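Local coordinates for protein VlsE1 (Borreliella burgdorferi, PDB 1L8W) that is a variable surface lipoprotein antigen of the Lyme disease spirochaete, whose antigenic variation probably helps the bacterium to evade the host immune response, at residues Ala190-Gly195 with Ser205-Lys210; Asn186-Gly191 with Gly258-Gln263; Thr64-Val69 with Lys311-Ile316; Lys123-Ala128 with Lys164-Ala169; Glu108-Glu113 with Arg329-Ser334. All coordinates share one frame; numbering follows the deposited sequence.

Contact 1 of 5, residues Ala190-Gly195 with Ser205-Lys210; sequences AGKLFG and SEAASK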
# COMPACT_ATOMS: atom_id res chain seq x y z
N ALA A 190 -1.52 -17.38 -0.27
CA ALA A 190 -2.28 -16.18 0.05
C ALA A 190 -3.13 -15.75 -1.16
O ALA A 190 -4.10 -15.02 -1.01
CB ALA A 190 -1.34 -15.05 0.46
N GLY A 191 -2.77 -16.25 -2.34
CA GLY A 191 -3.49 -15.92 -3.56
C GLY A 191 -4.94 -16.36 -3.57
O GLY A 191 -5.76 -15.77 -4.28
N LYS A 192 -5.28 -17.38 -2.80
CA LYS A 192 -6.64 -17.90 -2.75
C LYS A 192 -7.65 -16.85 -2.30
O LYS A 192 -8.85 -16.96 -2.57
CB LYS A 192 -6.73 -19.11 -1.82
CG LYS A 192 -5.77 -20.23 -2.19
CD LYS A 192 -5.88 -21.41 -1.24
CE LYS A 192 -5.04 -22.57 -1.76
NZ LYS A 192 -5.19 -23.77 -0.90
N LEU A 193 -7.16 -15.84 -1.60
CA LEU A 193 -8.00 -14.76 -1.08
C LEU A 193 -8.35 -13.78 -2.18
O LEU A 193 -9.28 -12.99 -2.03
CB LEU A 193 -7.27 -14.03 0.05
CG LEU A 193 -6.81 -14.95 1.19
CD1 LEU A 193 -6.18 -14.12 2.28
CD2 LEU A 193 -7.98 -15.74 1.74
N PHE A 194 -7.60 -13.84 -3.28
CA PHE A 194 -7.81 -12.95 -4.42
C PHE A 194 -8.77 -13.50 -5.47
O PHE A 194 -8.98 -12.89 -6.51
CB PHE A 194 -6.45 -12.61 -5.05
CG PHE A 194 -5.55 -11.79 -4.15
CD1 PHE A 194 -4.96 -12.36 -3.04
CD2 PHE A 194 -5.38 -10.44 -4.38
CE1 PHE A 194 -4.20 -11.59 -2.16
CE2 PHE A 194 -4.62 -9.65 -3.51
CZ PHE A 194 -4.03 -10.23 -2.40
N GLY A 195 -9.37 -14.66 -5.18
CA GLY A 195 -10.28 -15.26 -6.13
C GLY A 195 -11.74 -15.06 -5.77
O GLY A 195 -12.08 -14.14 -5.03
N SER A 205 -9.06 -20.57 6.10
CA SER A 205 -8.26 -20.32 7.28
C SER A 205 -6.75 -20.33 7.04
O SER A 205 -6.06 -19.37 7.41
CB SER A 205 -8.63 -21.36 8.35
OG SER A 205 -8.00 -21.09 9.58
N GLU A 206 -6.24 -21.39 6.43
CA GLU A 206 -4.82 -21.54 6.15
C GLU A 206 -4.25 -20.50 5.18
O GLU A 206 -3.10 -20.07 5.32
CB GLU A 206 -4.53 -22.93 5.60
CG GLU A 206 -3.24 -23.01 4.79
CD GLU A 206 -3.02 -24.37 4.17
OE1 GLU A 206 -3.97 -24.89 3.56
OE2 GLU A 206 -1.90 -24.91 4.28
N ALA A 207 -5.05 -20.11 4.19
CA ALA A 207 -4.60 -19.13 3.21
C ALA A 207 -4.50 -17.74 3.85
O ALA A 207 -3.63 -16.95 3.49
CB ALA A 207 -5.55 -19.09 2.03
N ALA A 208 -5.38 -17.47 4.81
CA ALA A 208 -5.39 -16.19 5.52
C ALA A 208 -4.16 -16.11 6.40
O ALA A 208 -3.65 -15.02 6.66
CB ALA A 208 -6.65 -16.05 6.37
N SER A 209 -3.70 -17.26 6.87
CA SER A 209 -2.51 -17.32 7.71
C SER A 209 -1.29 -17.04 6.83
O SER A 209 -0.33 -16.40 7.25
CB SER A 209 -2.40 -18.70 8.37
OG SER A 209 -1.40 -18.73 9.38
N LYS A 210 -1.35 -17.52 5.59
CA LYS A 210 -0.29 -17.33 4.62
C LYS A 210 -0.14 -15.85 4.31
O LYS A 210 0.97 -15.32 4.23
CB LYS A 210 -0.60 -18.10 3.33
CG LYS A 210 -0.69 -19.63 3.51
CD LYS A 210 0.57 -20.17 4.17
CE LYS A 210 0.57 -21.69 4.26
NZ LYS A 210 0.79 -22.34 2.93
O HOH W 1 -5.38 -23.10 1.91

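Contact 2 of 5, residues Asn186-Gly191 with Gly258-Gln263; sequences NNKGAG and GAEFGQ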
# COMPACT_ATOMS: atom_id res chain seq x y z
N ASN A 186 6.70 -19.92 0.49
CA ASN A 186 5.92 -20.45 1.61
C ASN A 186 4.50 -19.88 1.71
O ASN A 186 3.58 -20.58 2.14
CB ASN A 186 6.65 -20.20 2.94
CG ASN A 186 8.01 -20.86 2.99
OD1 ASN A 186 8.14 -22.07 2.84
ND2 ASN A 186 9.05 -20.05 3.21
N ASN A 187 4.32 -18.63 1.32
CA ASN A 187 3.00 -18.01 1.44
C ASN A 187 2.21 -17.80 0.15
O ASN A 187 1.20 -17.10 0.14
CB ASN A 187 3.12 -16.70 2.21
CG ASN A 187 3.66 -16.91 3.63
OD1 ASN A 187 3.03 -17.59 4.44
ND2 ASN A 187 4.81 -16.32 3.92
N LYS A 188 2.67 -18.42 -0.94
CA LYS A 188 1.99 -18.30 -2.22
C LYS A 188 0.50 -18.61 -2.10
O LYS A 188 -0.31 -18.15 -2.91
CB LYS A 188 2.65 -19.22 -3.25
CG LYS A 188 2.76 -20.69 -2.85
CD LYS A 188 3.50 -21.48 -3.94
CE LYS A 188 3.90 -22.89 -3.48
NZ LYS A 188 2.75 -23.84 -3.38
N GLY A 189 0.14 -19.38 -1.07
CA GLY A 189 -1.25 -19.73 -0.85
C GLY A 189 -2.13 -18.53 -0.51
O GLY A 189 -3.35 -18.65 -0.48
N ALA A 190 -1.52 -17.38 -0.27
CA ALA A 190 -2.28 -16.18 0.05
C ALA A 190 -3.13 -15.75 -1.16
O ALA A 190 -4.10 -15.02 -1.01
CB ALA A 190 -1.34 -15.05 0.46
N GLY A 191 -2.77 -16.25 -2.34
CA GLY A 191 -3.49 -15.92 -3.56
C GLY A 191 -4.94 -16.36 -3.57
O GLY A 191 -5.76 -15.77 -4.28
N GLY A 258 -9.01 -17.79 -8.61
CA GLY A 258 -7.89 -18.71 -8.69
C GLY A 258 -7.40 -19.12 -7.32
O GLY A 258 -7.93 -18.67 -6.30
N ALA A 259 -6.37 -19.96 -7.30
CA ALA A 259 -5.80 -20.45 -6.06
C ALA A 259 -4.52 -19.73 -5.70
O ALA A 259 -4.50 -18.50 -5.59
CB ALA A 259 -5.53 -21.95 -6.17
N GLU A 260 -3.45 -20.49 -5.53
CA GLU A 260 -2.15 -19.93 -5.16
C GLU A 260 -1.60 -19.00 -6.22
O GLU A 260 -2.06 -18.99 -7.36
CB GLU A 260 -1.13 -21.05 -4.95
CG GLU A 260 -1.59 -22.19 -4.05
CD GLU A 260 -0.45 -23.11 -3.67
OE1 GLU A 260 0.32 -23.52 -4.57
OE2 GLU A 260 -0.31 -23.41 -2.46
N PHE A 261 -0.62 -18.19 -5.83
CA PHE A 261 0.04 -17.31 -6.78
C PHE A 261 0.96 -18.29 -7.51
O PHE A 261 1.81 -18.95 -6.90
CB PHE A 261 0.85 -16.24 -6.05
CG PHE A 261 0.01 -15.11 -5.49
CD1 PHE A 261 -0.74 -14.29 -6.34
CD2 PHE A 261 0.00 -14.83 -4.13
CE1 PHE A 261 -1.49 -13.22 -5.84
CE2 PHE A 261 -0.74 -13.77 -3.62
CZ PHE A 261 -1.49 -12.96 -4.47
N GLY A 262 0.80 -18.39 -8.83
CA GLY A 262 1.60 -19.33 -9.59
C GLY A 262 2.88 -18.83 -10.24
O GLY A 262 3.80 -19.62 -10.46
N GLN A 263 2.95 -17.55 -10.55
CA GLN A 263 4.14 -17.00 -11.19
C GLN A 263 5.29 -16.82 -10.19
O GLN A 263 5.06 -16.64 -8.99
CB GLN A 263 3.80 -15.68 -11.87
CG GLN A 263 2.70 -15.80 -12.91
CD GLN A 263 3.02 -16.85 -13.97
OE1 GLN A 263 4.02 -16.75 -14.68
NE2 GLN A 263 2.17 -17.86 -14.08

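Contact 3 of 5, residues Thr64-Val69 with Lys311-Ile316; sequences TYFTTV and KVLGAI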
# COMPACT_ATOMS: atom_id res chain seq x y z
N THR A 64 -7.97 9.98 4.20
CA THR A 64 -7.79 10.95 5.27
C THR A 64 -6.30 11.12 5.58
O THR A 64 -5.81 12.24 5.79
CB THR A 64 -8.53 10.49 6.55
OG1 THR A 64 -9.93 10.40 6.26
CG2 THR A 64 -8.31 11.47 7.70
N TYR A 65 -5.58 10.00 5.62
CA TYR A 65 -4.14 10.01 5.88
C TYR A 65 -3.42 10.91 4.86
O TYR A 65 -2.67 11.81 5.25
CB TYR A 65 -3.56 8.60 5.81
CG TYR A 65 -2.05 8.58 5.74
CD1 TYR A 65 -1.27 8.71 6.90
CD2 TYR A 65 -1.39 8.49 4.52
CE1 TYR A 65 0.13 8.76 6.83
CE2 TYR A 65 -0.00 8.54 4.43
CZ TYR A 65 0.75 8.68 5.58
OH TYR A 65 2.13 8.75 5.47
N PHE A 66 -3.65 10.67 3.57
CA PHE A 66 -3.01 11.48 2.54
C PHE A 66 -3.41 12.96 2.61
O PHE A 66 -2.55 13.83 2.51
CB PHE A 66 -3.29 10.93 1.14
CG PHE A 66 -2.59 9.63 0.83
CD1 PHE A 66 -1.20 9.52 0.96
CD2 PHE A 66 -3.30 8.52 0.40
CE1 PHE A 66 -0.54 8.31 0.66
CE2 PHE A 66 -2.66 7.32 0.09
CZ PHE A 66 -1.28 7.21 0.22
N THR A 67 -4.70 13.24 2.78
CA THR A 67 -5.17 14.63 2.86
C THR A 67 -4.45 15.34 4.01
O THR A 67 -3.94 16.45 3.85
CB THR A 67 -6.69 14.72 3.11
OG1 THR A 67 -7.38 13.86 2.19
CG2 THR A 67 -7.18 16.18 2.89
N THR A 68 -4.42 14.68 5.17
CA THR A 68 -3.76 15.23 6.35
C THR A 68 -2.28 15.49 6.06
O THR A 68 -1.73 16.49 6.51
CB THR A 68 -3.90 14.26 7.56
OG1 THR A 68 -5.29 13.98 7.80
CG2 THR A 68 -3.30 14.88 8.82
N VAL A 69 -1.63 14.57 5.33
CA VAL A 69 -0.23 14.71 4.97
C VAL A 69 -0.08 15.91 4.03
O VAL A 69 0.84 16.71 4.15
CB VAL A 69 0.30 13.45 4.21
CG1 VAL A 69 1.67 13.75 3.59
CG2 VAL A 69 0.40 12.27 5.15
N LYS A 311 1.98 -0.74 7.68
CA LYS A 311 3.42 -0.79 7.40
C LYS A 311 3.79 0.12 6.23
O LYS A 311 4.79 0.85 6.29
CB LYS A 311 3.88 -2.22 7.09
CG LYS A 311 4.03 -3.13 8.31
CD LYS A 311 4.72 -4.46 7.94
CE LYS A 311 5.03 -5.27 9.21
NZ LYS A 311 5.78 -6.51 8.91
N VAL A 312 3.01 0.08 5.16
CA VAL A 312 3.29 0.91 3.99
C VAL A 312 3.16 2.42 4.28
O VAL A 312 4.05 3.21 3.94
CB VAL A 312 2.40 0.51 2.80
CG1 VAL A 312 1.01 0.25 3.29
CG2 VAL A 312 2.37 1.61 1.76
N LEU A 313 2.07 2.82 4.93
CA LEU A 313 1.85 4.23 5.25
C LEU A 313 2.85 4.76 6.28
O LEU A 313 3.23 5.93 6.24
CB LEU A 313 0.43 4.44 5.79
CG LEU A 313 -0.73 4.12 4.85
CD1 LEU A 313 -2.04 4.52 5.52
CD2 LEU A 313 -0.54 4.88 3.56
N GLY A 314 3.24 3.91 7.21
CA GLY A 314 4.22 4.32 8.20
C GLY A 314 5.56 4.57 7.52
O GLY A 314 6.27 5.51 7.86
N ALA A 315 5.90 3.75 6.53
CA ALA A 315 7.16 3.92 5.82
C ALA A 315 7.12 5.21 4.98
O ALA A 315 8.12 5.92 4.84
CB ALA A 315 7.45 2.70 4.94
N ILE A 316 5.95 5.52 4.42
CA ILE A 316 5.79 6.72 3.62
C ILE A 316 6.01 7.91 4.55
O ILE A 316 6.69 8.88 4.20
CB ILE A 316 4.38 6.80 2.97
CG1 ILE A 316 4.26 5.75 1.86
CG2 ILE A 316 4.13 8.19 2.41
CD1 ILE A 316 2.90 5.70 1.19

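Contact 4 of 5, residues Lys123-Ala128 with Lys164-Ala169; sequences KAVKTA and KEIVEA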
# COMPACT_ATOMS: atom_id res chain seq x y z
N LYS A 123 1.91 17.24 -4.67
CA LYS A 123 1.32 16.77 -5.91
C LYS A 123 1.28 15.24 -5.94
O LYS A 123 0.33 14.64 -6.42
CB LYS A 123 2.11 17.28 -7.12
CG LYS A 123 1.69 18.66 -7.63
CD LYS A 123 1.91 19.78 -6.60
CE LYS A 123 1.35 21.11 -7.10
NZ LYS A 123 1.61 22.25 -6.17
N ALA A 124 2.34 14.62 -5.40
CA ALA A 124 2.43 13.17 -5.36
C ALA A 124 1.41 12.56 -4.40
O ALA A 124 0.74 11.58 -4.74
CB ALA A 124 3.85 12.74 -4.97
N VAL A 125 1.28 13.13 -3.20
CA VAL A 125 0.32 12.58 -2.24
C VAL A 125 -1.10 12.81 -2.73
O VAL A 125 -1.98 11.98 -2.50
CB VAL A 125 0.47 13.18 -0.80
CG1 VAL A 125 1.94 13.15 -0.36
CG2 VAL A 125 -0.11 14.58 -0.74
N LYS A 126 -1.34 13.92 -3.42
CA LYS A 126 -2.68 14.21 -3.93
C LYS A 126 -3.09 13.21 -5.02
O LYS A 126 -4.28 12.92 -5.20
CB LYS A 126 -2.77 15.65 -4.45
CG LYS A 126 -2.74 16.70 -3.34
CD LYS A 126 -2.95 18.10 -3.91
CE LYS A 126 -2.93 19.18 -2.83
NZ LYS A 126 -4.00 18.99 -1.81
N THR A 127 -2.10 12.68 -5.73
CA THR A 127 -2.39 11.67 -6.74
C THR A 127 -2.88 10.46 -5.93
O THR A 127 -3.93 9.88 -6.24
CB THR A 127 -1.13 11.27 -7.54
OG1 THR A 127 -0.61 12.42 -8.22
CG2 THR A 127 -1.48 10.21 -8.57
N ALA A 128 -2.15 10.09 -4.88
CA ALA A 128 -2.54 8.97 -4.04
C ALA A 128 -3.90 9.25 -3.39
O ALA A 128 -4.79 8.40 -3.39
CB ALA A 128 -1.50 8.73 -2.96
N LYS A 164 4.59 5.80 -6.02
CA LYS A 164 5.83 5.89 -6.79
C LYS A 164 6.28 7.35 -6.86
O LYS A 164 7.46 7.65 -6.68
CB LYS A 164 5.64 5.33 -8.21
CG LYS A 164 6.91 5.46 -9.07
CD LYS A 164 6.83 4.64 -10.35
CE LYS A 164 6.09 5.37 -11.45
NZ LYS A 164 6.91 6.46 -12.06
N GLU A 165 5.34 8.25 -7.14
CA GLU A 165 5.66 9.68 -7.23
C GLU A 165 6.17 10.21 -5.89
O GLU A 165 7.11 11.01 -5.84
CB GLU A 165 4.42 10.47 -7.66
CG GLU A 165 4.24 10.58 -9.18
CD GLU A 165 2.81 10.87 -9.61
OE1 GLU A 165 2.10 11.63 -8.92
OE2 GLU A 165 2.40 10.34 -10.67
N ILE A 166 5.57 9.75 -4.80
CA ILE A 166 5.99 10.19 -3.48
C ILE A 166 7.44 9.77 -3.23
O ILE A 166 8.28 10.59 -2.85
CB ILE A 166 5.11 9.59 -2.39
CG1 ILE A 166 3.74 10.28 -2.38
CG2 ILE A 166 5.80 9.72 -1.04
CD1 ILE A 166 2.74 9.67 -1.40
N VAL A 167 7.71 8.49 -3.46
CA VAL A 167 9.03 7.92 -3.25
C VAL A 167 10.10 8.57 -4.13
O VAL A 167 11.22 8.79 -3.68
CB VAL A 167 9.01 6.39 -3.50
CG1 VAL A 167 10.41 5.80 -3.27
CG2 VAL A 167 7.98 5.73 -2.57
N GLU A 168 9.76 8.88 -5.38
CA GLU A 168 10.73 9.51 -6.28
C GLU A 168 10.98 10.96 -5.86
O GLU A 168 12.12 11.42 -5.84
CB GLU A 168 10.24 9.46 -7.73
CG GLU A 168 9.85 8.06 -8.20
CD GLU A 168 9.72 7.93 -9.71
OE1 GLU A 168 9.14 8.83 -10.35
OE2 GLU A 168 10.19 6.90 -10.25
N ALA A 169 9.91 11.67 -5.52
CA ALA A 169 10.02 13.06 -5.10
C ALA A 169 11.02 13.18 -3.95
O ALA A 169 11.74 14.18 -3.85
CB ALA A 169 8.66 13.59 -4.66

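Contact 5 of 5, residues Glu108-Glu113 with Arg329-Ser334; sequences EGAIKE and RKVGDS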
# COMPACT_ATOMS: atom_id res chain seq x y z
N GLU A 108 18.60 31.64 -0.14
CA GLU A 108 17.43 31.78 -1.00
C GLU A 108 17.39 30.62 -1.99
O GLU A 108 16.32 30.18 -2.41
CB GLU A 108 17.50 33.11 -1.75
CG GLU A 108 16.49 33.27 -2.87
CD GLU A 108 16.79 34.49 -3.74
OE1 GLU A 108 16.78 35.61 -3.20
OE2 GLU A 108 17.04 34.31 -4.95
N GLY A 109 18.57 30.13 -2.35
CA GLY A 109 18.65 29.02 -3.29
C GLY A 109 18.23 27.73 -2.62
O GLY A 109 17.60 26.87 -3.24
N ALA A 110 18.59 27.58 -1.35
CA ALA A 110 18.24 26.39 -0.59
C ALA A 110 16.75 26.38 -0.28
O ALA A 110 16.16 25.32 -0.07
CB ALA A 110 19.04 26.33 0.69
N ILE A 111 16.13 27.56 -0.27
CA ILE A 111 14.71 27.67 0.02
C ILE A 111 13.92 27.26 -1.23
O ILE A 111 12.88 26.62 -1.13
CB ILE A 111 14.34 29.13 0.43
CG1 ILE A 111 13.11 29.12 1.34
CG2 ILE A 111 14.04 29.98 -0.80
CD1 ILE A 111 11.81 28.75 0.65
N LYS A 112 14.43 27.64 -2.40
CA LYS A 112 13.77 27.32 -3.66
C LYS A 112 13.75 25.81 -3.88
O LYS A 112 12.72 25.24 -4.23
CB LYS A 112 14.51 27.99 -4.82
CG LYS A 112 13.82 27.86 -6.17
CD LYS A 112 14.67 28.45 -7.28
CE LYS A 112 13.95 28.43 -8.61
NZ LYS A 112 12.68 29.22 -8.56
N GLU A 113 14.89 25.17 -3.66
CA GLU A 113 15.01 23.73 -3.84
C GLU A 113 14.12 22.94 -2.87
O GLU A 113 13.48 21.96 -3.27
CB GLU A 113 16.47 23.30 -3.66
CG GLU A 113 17.12 23.82 -2.39
CD GLU A 113 18.51 23.25 -2.16
OE1 GLU A 113 19.36 23.37 -3.06
OE2 GLU A 113 18.75 22.68 -1.07
N ARG A 329 17.22 21.11 6.91
CA ARG A 329 18.55 21.13 7.50
C ARG A 329 19.52 21.75 6.51
O ARG A 329 20.44 22.47 6.89
CB ARG A 329 19.02 19.72 7.83
CG ARG A 329 20.41 19.66 8.41
CD ARG A 329 20.96 18.25 8.42
NE ARG A 329 22.32 18.21 8.95
CZ ARG A 329 23.35 18.89 8.45
NH1 ARG A 329 23.17 19.66 7.38
NH2 ARG A 329 24.55 18.79 9.01
N LYS A 330 19.29 21.46 5.23
CA LYS A 330 20.11 21.96 4.14
C LYS A 330 20.11 23.49 4.15
O LYS A 330 21.16 24.12 4.00
CB LYS A 330 19.57 21.44 2.81
CG LYS A 330 20.56 21.44 1.66
CD LYS A 330 20.91 22.84 1.20
CE LYS A 330 21.86 22.79 0.01
NZ LYS A 330 23.15 22.12 0.33
N VAL A 331 18.93 24.08 4.31
CA VAL A 331 18.84 25.54 4.35
C VAL A 331 19.43 26.02 5.67
O VAL A 331 19.95 27.13 5.76
CB VAL A 331 17.37 26.03 4.24
CG1 VAL A 331 16.74 25.52 2.95
CG2 VAL A 331 16.57 25.56 5.44
N GLY A 332 19.34 25.17 6.69
CA GLY A 332 19.87 25.52 8.00
C GLY A 332 21.37 25.74 7.96
O GLY A 332 21.90 26.60 8.66
N ASP A 333 22.06 24.96 7.13
CA ASP A 333 23.50 25.10 7.00
C ASP A 333 23.76 26.47 6.40
O ASP A 333 24.17 27.40 7.09
CB ASP A 333 24.07 24.03 6.05
CG ASP A 333 23.70 22.63 6.46
OD1 ASP A 333 23.83 22.30 7.66
OD2 ASP A 333 23.30 21.84 5.58
N SER A 334 23.50 26.57 5.10
CA SER A 334 23.68 27.81 4.37
C SER A 334 22.49 28.73 4.63
O SER A 334 22.66 29.74 5.35
CB SER A 334 23.79 27.53 2.88
OG SER A 334 22.63 26.86 2.40

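Contact 1 of 5, residues Ala190-Gly195 with Ser205-Lys210
Ala207 points its methyl group into the turn made by Ala190, Lys192 and Leu193, and it buries more surface in this contact than any other residue of the two segments. The aliphatic chain of Lys192 runs alongside that methyl, with CD of Lys192 4.0 Å from CB of Ala207. From the leucine, CD2 of Leu193 closes in at 4.1 Å from the same CB, while its sister branch lies against the helix backbone, CD1 of Leu193 being 3.9 Å from CA of Ala208. Ala190 is pressed in more directly through its main chain: its CA lies 3.8 Å from O of Ala207, and its N is equally close to CB of Lys210. The example illustrates how a short 3-10 segment, which runs through residues 190-193, can be seated on the opening turns of an alpha-helix, here helix 205-216, when small residues let the two backbones come close. Beyond the pair, Leu193 also rests on Ile301 and Ala208 on Ala297, both of helix 294-333. No hydrogen bond joins the segments directly; at the side of the contact a water accepts one from NZ of Lys192 at 2.9 Å and stands 2.8 Å from OE1 of Glu206. Of its side chain, Lys210 brings CB to the contact; a bend at chi2 (-54°) turns the rest away, and its NZ makes a weak hydrogen bond to O of Asn186.

Contact 2 of 5, residues Asn186-Gly191 with Gly258-Gln263
Lys188 and Glu260 meet in a salt bridge, NZ of Lys188 lying 2.7 Å from OE1 of Glu260. The amino group approaches on the syn side of the carboxylate but 29° out of its plane, and the two side chains cross obliquely. One residue on, the backbones join: N of Phe261 donates to O of Lys188 at 2.9 Å, nearly straight at 164°. That carbonyl also accepts from N of Gly191, closing a 3-10 turn, and the two donors come to it from opposite faces of its plane. Gly191, having no side chain, lies over one face of the phenyl ring in a CH-pi contact, its CA 3.6 Å from the centroid of the Phe261 ring. Two loops are thereby fastened together, a 3-10 turn that precedes helix 205-216 and an irregular stretch of chain that precedes helix 269-281. The methyl of Ala190 also touches the ring, CB of Ala190 being 4.3 Å from CE2 of Phe261. The second shell holds the aromatic ring in place: Phe194 meets it with planes inclined at about 55°, and Pro241, Met266 and Ile272 also touch it. Asn187 in turn ties its loop to helix 269-281 through a hydrogen bond from ND2 to OD1 of Asp269.

Contact 3 of 5, residues Thr64-Val69 with Lys311-Ile316
The side chains of Tyr65 and Leu313 run alongside each other, pointing opposite ways, where helix 59-80 lies beside helix 294-333 in the helical body of the protein. The two short segments are almost parallel, 5° apart, yet their axes stay 12.0 Å from each other, and large side chains have to span the interval. Tyr65 does so with its CG anti to the backbone N (chi1 167°), which sends the ring across toward Leu313. One face of that ring is occupied by CG2 of Val69 from its own helix, and the leucine lies over the opposite face. One bump that fills a hollow is CD2 of Leu313, set in the notch where the Tyr65 and Phe66 rings come together: it is 3.8 Å from CE2 of Tyr65 and 4.1 Å from CZ of Phe66. Ile316 follows one turn on, its CD1 at the edge of the phenyl ring, 4.4 Å from CE1 of Phe66. Ile166 of helix 153-170 touches both Phe66 and Ile316, extending the same apolar layer. The phenol end of Tyr65 reaches helix 294-333: OH of Tyr65 packs on CG2 of Ile316 at 3.7 Å and is hydrogen-bonded to OG1 of Thr317.

Contact 4 of 5, residues Lys123-Ala128 with Lys164-Ala169
The hydroxyl of Thr127 lies between two acceptors, one across the contact and one in its own helix: OG1 of Thr127 is 2.9 Å from OE1 of Glu165 and 3.0 Å from O of Lys123. It has a single proton to give, and the geometry suits either bond, so neither can be taken as the settled one. The first torsion explains the double reach: with OG1 beside the backbone N (chi1 -60°), the oxygen leans back over the preceding turn toward the lysine carbonyl while still facing the glutamate, whose side chain crosses that of the threonine at about a right angle. Beneath this polar group the contact becomes apolar. The methyl of Ala124 is set against the opposite backbone, its CB 3.5 Å from N of Ile166, and it also touches the glutamate stem, CB of Ala124 to CB of Glu165 being 3.6 Å. This is antiparallel helix packing between helix 106-131 and helix 153-170, the segments inclined at 164° with axes only 8.1 Å apart, a closeness that the small alanine makes possible. On the inner side Ile166 lays CG1 along the alanine and reaches on with CD1, which stands 3.7 Å from CG1 of Val125. Those two branched side chains also cross at about a right angle. Further inward, Val125 packs on Val69 and Ala70 of helix 59-80, and Ile166 on Ile316 and Ile320 of helix 294-333.

Contact 5 of 5, residues Glu108-Glu113 with Arg329-Ser334
A pair of antiparallel helix ends meets at the surface far from the centre of the molecule, where Ala110, near the start of helix 106-131, faces Val331, near the end of helix 294-333. The segments run 174° apart in direction, and their axes approach to 8.7 Å. Ala110 and Val331 make the central touch, and it is tight: CB of Ala110 is 3.3 Å from CG1 of Val331, less than the usual separation of two carbons. The same CG1 of Val331 also lies 3.1 Å from O of Ala110. Along the flank, Glu113 and Lys330 cross at about a right angle. OE2 of Glu113 rests on the lysine chain rather than on its charge, 3.1 Å from CD of Lys330, and CD of Lys330 in turn packs on CB of Ala110 at 4.0 Å. The bends at chi2 and chi4 (-69° and -61°) leave NZ of Lys330 4.7 Å from OE2 of Glu113. Ser334 adds a touch at the chain's end, with OG of Ser334 4.0 Å from CB of Ala110. Since no hydrogen bond or salt bridge spans the segments, their cohesion probably rests on apolar packing, with at most a mild attraction between the glutamate and lysine charges.

Contact 1 is buried, contacts 2, 3 and 4 are partly so, and contact 5 lies at the surface. Contacts 1 and 2 use the same turn, sharing Ala190 and Gly191, but one sets it on a helix by apolar packing and the other ties it to a loop with a salt bridge and a backbone bond. Some 26 to 30 Å from them, centre to centre, contacts 3 and 4 adjoin through Phe66, which packs on Ala128 and Ile166; large side chains span the wide parallel pair, whereas alanine lets the antiparallel pair close up. Contact 5 joins helix 106-131 of contact 4 to helix 294-333 of contact 3, with charged residues at its flank.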